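PDB 4MDU: annexin from Schistosoma mansoni, which binds acidic phospholipid membranes in a calcium-dependent manner, aggregates liposomes when calcium is present, and takes part in worm reproduction and host-parasite interaction. Local coordinates for residues 254-257 with 258-262; 284-287 with 288-292. One frame throughout, in Å; residues are numbered along the deposited sequence.

Contact 1. Residues 254-257 with 258-262; sequences EIYF and KMYGK
Tyr260 sets the CD2 rim of its ring over one face of the Tyr256 ring, one helical turn back, with Tyr260 CD2 3.5 Å from Tyr256 CE1. The side chains cross at about a right angle and the ring planes meet at 51°, an oblique pairing. The crossing goes with different first torsions: CG of Tyr256 lies anti to its backbone N (chi1 -174°), whereas CG of Tyr260 lies anti to its carbonyl carbon. The carbonyl O of Lys262 approaches the Tyr256 ring at its edge, 3.2 Å from Tyr256 CD2. Met259 runs alongside Ile255, both pointing the same way, its SD 3.6 Å from Ile255 CG2. Residues 254-260 form the C-terminal end of helix 246-260 in the third annexin repeat, with Gly261 and Lys262 just beyond it, and the ring of Tyr260 stacks on Tyr223 of helix 212-224. Backbone bonds from Lys258 N, Met259 N and Tyr260 N carry the i to i-4 ladder to the end, and Gly261 N closes it on Phe257 O at 2.8 Å. Gly261 then leaves the helix with positive phi (63°), and Lys262 returns past Phe257, whose CD1 lies 3.5 Å from Lys262 N. Lys262 NZ makes a weak hydrogen bond with Ser270.

Contact 2. Residues 284-287 with 288-292; sequences LRYA and IDRPS
Ile288 N donates to Leu284 O and Asp289 N to Arg285 O, each at 2.8 Å, closing helix 274-288 just before the chain turns at Asp289 into helix 290-301. Arg290 lays its guanidinium over one face of the Tyr286 ring, planes 8° apart, with NE 3.5 Å above the ring near its centre. This is both a stack and a cation-pi contact, and CD adds a CH-pi contact over the same face. Arg290 NE also donates to Tyr286 O at 3.0 Å, almost straight at 176° and within both the guanidinium and carbonyl planes, so one residue grips the arginine through its ring and its backbone. The joint links the third annexin repeat to the fourth; Asp323 forms a salt bridge with Arg290 NH1, and Tyr286 OH is hydrogen-bonded to Arg319. Arg285, bent at chi3 (67°), lies alongside Asp289, pointing the same way, and its NH2 makes a salt bridge to Asp289 OD2 at 2.9 Å, meeting that oxygen from above the carboxylate plane. NE adds a weak hydrogen bond to the same oxygen, while NH2 has a second acidic partner in Glu296. A water bridges Ala287 O and Arg290 N, 3.0 Å from each. Ile288 CD1 reaches Leu284 CG at 4.1 Å.

Overall arrangement
Each contact lies where a helix ends: 254-262 within the third annexin repeat, 284-292 at the junction of the third and fourth. Their centres are 18 Å apart and their nearest atoms about 7 Å apart, so they do not touch. Contact 1 is at the surface, its centre about 30 Å from the chain centre; contact 2 is partly buried, about 13 Å from it. In 254-262 the side-chain contacts are aromatic and apolar, and a glycine follows the helix. By contrast, 284-292 adds a salt bridge and a cation-pi stack to its apolar contacts, and one non-helical residue, Asp289, separates helix 274-288 from helix 290-301. Helix 246-260 connects the two: its end forms contact 1, while Leu249 and Tyr250, nearer its start, pack against Leu284, Ala287 and Ile288.

Contact 1. Residues 254-257 with 258-262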
loop_
_atom_site.group_PDB
_atom_site.type_symbol
_atom_site.label_atom_id
_atom_site.label_comp_id
_atom_site.label_asym_id
_atom_site.label_seq_id
_atom_site.Cartn_x
_atom_site.Cartn_y
_atom_site.Cartn_z
ATOM N N GLU B 254 18.603 6.080 -18.842
ATOM C CA GLU B 254 19.359 7.224 -19.369
ATOM C C GLU B 254 18.842 7.648 -20.736
ATOM O O GLU B 254 18.561 8.831 -20.979
ATOM C CB GLU B 254 20.852 6.911 -19.473
ATOM C CG GLU B 254 21.522 6.546 -18.152
ATOM C CD GLU B 254 21.746 7.746 -17.247
ATOM O OE1 GLU B 254 22.809 8.399 -17.365
ATOM O OE2 GLU B 254 20.861 8.034 -16.412
ATOM N N ILE B 255 18.715 6.671 -21.627
ATOM C CA ILE B 255 18.300 6.935 -22.998
ATOM C C ILE B 255 16.890 7.496 -23.031
ATOM O O ILE B 255 16.572 8.396 -23.822
ATOM C CB ILE B 255 18.393 5.657 -23.851
ATOM C CG1 ILE B 255 19.850 5.407 -24.214
ATOM C CG2 ILE B 255 17.569 5.779 -25.114
ATOM C CD1 ILE B 255 20.089 4.072 -24.872
ATOM N N TYR B 256 16.042 6.977 -22.156
ATOM C CA TYR B 256 14.679 7.465 -22.102
ATOM C C TYR B 256 14.670 8.963 -21.789
ATOM O O TYR B 256 13.915 9.725 -22.387
ATOM C CB TYR B 256 13.841 6.685 -21.088
ATOM C CG TYR B 256 12.389 7.087 -21.113
ATOM C CD1 TYR B 256 11.488 6.460 -21.964
ATOM C CD2 TYR B 256 11.919 8.114 -20.299
ATOM C CE1 TYR B 256 10.147 6.835 -21.990
ATOM C CE2 TYR B 256 10.584 8.495 -20.318
ATOM C CZ TYR B 256 9.704 7.857 -21.162
ATOM O OH TYR B 256 8.384 8.241 -21.178
ATOM N N PHE B 257 15.525 9.387 -20.867
ATOM C CA PHE B 257 15.520 10.786 -20.464
ATOM C C PHE B 257 16.082 11.720 -21.532
ATOM O O PHE B 257 15.552 12.811 -21.747
ATOM C CB PHE B 257 16.249 11.000 -19.134
ATOM C CG PHE B 257 16.358 12.450 -18.743
ATOM C CD1 PHE B 257 15.266 13.122 -18.220
ATOM C CD2 PHE B 257 17.543 13.147 -18.935
ATOM C CE1 PHE B 257 15.356 14.459 -17.878
ATOM C CE2 PHE B 257 17.640 14.480 -18.597
ATOM C CZ PHE B 257 16.544 15.138 -18.063
ATOM N N LYS B 258 17.152 11.304 -22.204
ATOM C CA LYS B 258 17.716 12.142 -23.254
ATOM C C LYS B 258 16.689 12.383 -24.360
ATOM O O LYS B 258 16.604 13.479 -24.914
ATOM C CB LYS B 258 18.994 11.523 -23.814
ATOM C CG LYS B 258 20.052 11.260 -22.751
ATOM C CD LYS B 258 21.392 10.896 -23.380
ATOM C CE LYS B 258 22.489 10.712 -22.329
ATOM N NZ LYS B 258 23.838 10.492 -22.947
ATOM N N MET B 259 15.890 11.364 -24.655
ATOM C CA MET B 259 14.879 11.457 -25.708
ATOM C C MET B 259 13.635 12.264 -25.330
ATOM O O MET B 259 13.125 13.036 -26.138
ATOM C CB MET B 259 14.455 10.058 -26.168
ATOM C CG MET B 259 15.547 9.279 -26.885
ATOM S SD MET B 259 15.135 7.534 -27.081
ATOM C CE MET B 259 13.608 7.635 -28.002
ATOM N N TYR B 260 13.129 12.090 -24.118
ATOM C CA TYR B 260 11.833 12.685 -23.800
ATOM C C TYR B 260 11.849 13.775 -22.722
ATOM O O TYR B 260 10.822 14.394 -22.450
ATOM C CB TYR B 260 10.821 11.586 -23.462
ATOM C CG TYR B 260 10.760 10.510 -24.524
ATOM C CD1 TYR B 260 10.195 10.769 -25.764
ATOM C CD2 TYR B 260 11.284 9.250 -24.294
ATOM C CE1 TYR B 260 10.142 9.804 -26.741
ATOM C CE2 TYR B 260 11.234 8.276 -25.265
ATOM C CZ TYR B 260 10.662 8.561 -26.492
ATOM O OH TYR B 260 10.608 7.596 -27.469
ATOM N N GLY B 261 13.010 14.005 -22.118
ATOM C CA GLY B 261 13.146 15.031 -21.094
ATOM C C GLY B 261 12.322 14.799 -19.839
ATOM O O GLY B 261 11.955 15.741 -19.140
ATOM N N LYS B 262 12.037 13.537 -19.553
ATOM C CA LYS B 262 11.311 13.147 -18.351
ATOM C C LYS B 262 11.915 11.812 -17.904
ATOM O O LYS B 262 12.156 10.938 -18.741
ATOM C CB LYS B 262 9.815 13.023 -18.676
ATOM C CG LYS B 262 8.920 12.526 -17.539
ATOM C CD LYS B 262 7.445 12.814 -17.843
ATOM C CE LYS B 262 6.516 12.206 -16.791
ATOM N NZ LYS B 262 5.156 12.837 -16.777
#

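Contact 2. Residues 284-287 with 288-292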
loop_
_atom_site.group_PDB
_atom_site.type_symbol
_atom_site.label_atom_id
_atom_site.label_comp_id
_atom_site.label_asym_id
_atom_site.label_seq_id
_atom_site.Cartn_x
_atom_site.Cartn_y
_atom_site.Cartn_z
ATOM N N LEU B 284 12.487 -0.993 -11.051
ATOM C CA LEU B 284 13.322 0.023 -11.701
ATOM C C LEU B 284 14.392 0.526 -10.745
ATOM O O LEU B 284 15.576 0.633 -11.110
ATOM C CB LEU B 284 12.475 1.203 -12.193
ATOM C CG LEU B 284 13.232 2.309 -12.943
ATOM C CD1 LEU B 284 14.118 1.731 -14.044
ATOM C CD2 LEU B 284 12.252 3.350 -13.491
ATOM N N ARG B 285 13.971 0.807 -9.513
ATOM C CA ARG B 285 14.877 1.372 -8.523
ATOM C C ARG B 285 15.862 0.320 -8.050
ATOM O O ARG B 285 16.991 0.643 -7.681
ATOM C CB ARG B 285 14.098 1.994 -7.358
ATOM C CG ARG B 285 13.281 3.234 -7.746
ATOM C CD ARG B 285 12.680 3.955 -6.498
ATOM N NE ARG B 285 13.724 4.551 -5.661
ATOM C CZ ARG B 285 13.576 4.914 -4.388
ATOM N NH1 ARG B 285 12.415 4.751 -3.751
ATOM N NH2 ARG B 285 14.609 5.429 -3.743
ATOM N N TYR B 286 15.454 -0.949 -8.089
ATOM C CA TYR B 286 16.391 -2.019 -7.776
ATOM C C TYR B 286 17.580 -1.937 -8.729
ATOM O O TYR B 286 18.726 -2.263 -8.379
ATOM C CB TYR B 286 15.729 -3.394 -7.905
ATOM C CG TYR B 286 16.636 -4.493 -7.406
ATOM C CD1 TYR B 286 17.360 -5.292 -8.284
ATOM C CD2 TYR B 286 16.801 -4.698 -6.050
ATOM C CE1 TYR B 286 18.211 -6.294 -7.803
ATOM C CE2 TYR B 286 17.639 -5.683 -5.565
ATOM C CZ TYR B 286 18.341 -6.475 -6.427
ATOM O OH TYR B 286 19.174 -7.441 -5.890
ATOM N N ALA B 287 17.287 -1.510 -9.948
ATOM C CA ALA B 287 18.326 -1.337 -10.940
ATOM C C ALA B 287 19.060 -0.006 -10.778
ATOM O O ALA B 287 20.277 0.005 -10.672
ATOM C CB ALA B 287 17.755 -1.469 -12.338
ATOM N N ILE B 288 18.332 1.108 -10.753
ATOM C CA ILE B 288 18.988 2.415 -10.916
ATOM C C ILE B 288 19.183 3.233 -9.625
ATOM O O ILE B 288 19.824 4.283 -9.644
ATOM C CB ILE B 288 18.256 3.290 -11.940
ATOM C CG1 ILE B 288 16.926 3.774 -11.361
ATOM C CG2 ILE B 288 18.022 2.520 -13.236
ATOM C CD1 ILE B 288 16.305 4.940 -12.132
ATOM N N ASP B 289 18.661 2.750 -8.504
ATOM C CA ASP B 289 18.723 3.527 -7.267
ATOM C C ASP B 289 18.643 2.600 -6.056
ATOM O O ASP B 289 17.950 2.886 -5.079
ATOM C CB ASP B 289 17.582 4.551 -7.260
ATOM C CG ASP B 289 17.701 5.586 -6.124
ATOM O OD1 ASP B 289 18.828 5.835 -5.636
ATOM O OD2 ASP B 289 16.655 6.153 -5.733
ATOM N N ARG B 290 19.367 1.487 -6.127
ATOM C CA ARG B 290 19.152 0.400 -5.178
ATOM C C ARG B 290 19.459 0.742 -3.723
ATOM O O ARG B 290 18.648 0.445 -2.843
ATOM C CB ARG B 290 19.911 -0.868 -5.582
ATOM C CG ARG B 290 19.337 -2.110 -4.880
ATOM C CD ARG B 290 20.264 -3.292 -4.956
ATOM N NE ARG B 290 20.485 -3.678 -6.334
ATOM C CZ ARG B 290 21.382 -4.577 -6.710
ATOM N NH1 ARG B 290 22.138 -5.182 -5.800
ATOM N NH2 ARG B 290 21.523 -4.868 -7.998
ATOM N N PRO B 291 20.640 1.336 -3.451
ATOM C CA PRO B 291 20.925 1.617 -2.035
ATOM C C PRO B 291 19.825 2.420 -1.358
ATOM O O PRO B 291 19.445 2.079 -0.235
ATOM C CB PRO B 291 22.235 2.407 -2.094
ATOM C CG PRO B 291 22.945 1.778 -3.290
ATOM C CD PRO B 291 21.824 1.572 -4.302
ATOM N N SER B 292 19.312 3.451 -2.029
ATOM C CA SER B 292 18.254 4.273 -1.460
ATOM C C SER B 292 16.969 3.491 -1.297
ATOM O O SER B 292 16.313 3.590 -0.270
ATOM C CB SER B 292 17.974 5.498 -2.331
ATOM O OG SER B 292 19.104 6.328 -2.400
HETATM O O HOH W 1 21.473 1.297 -8.202
#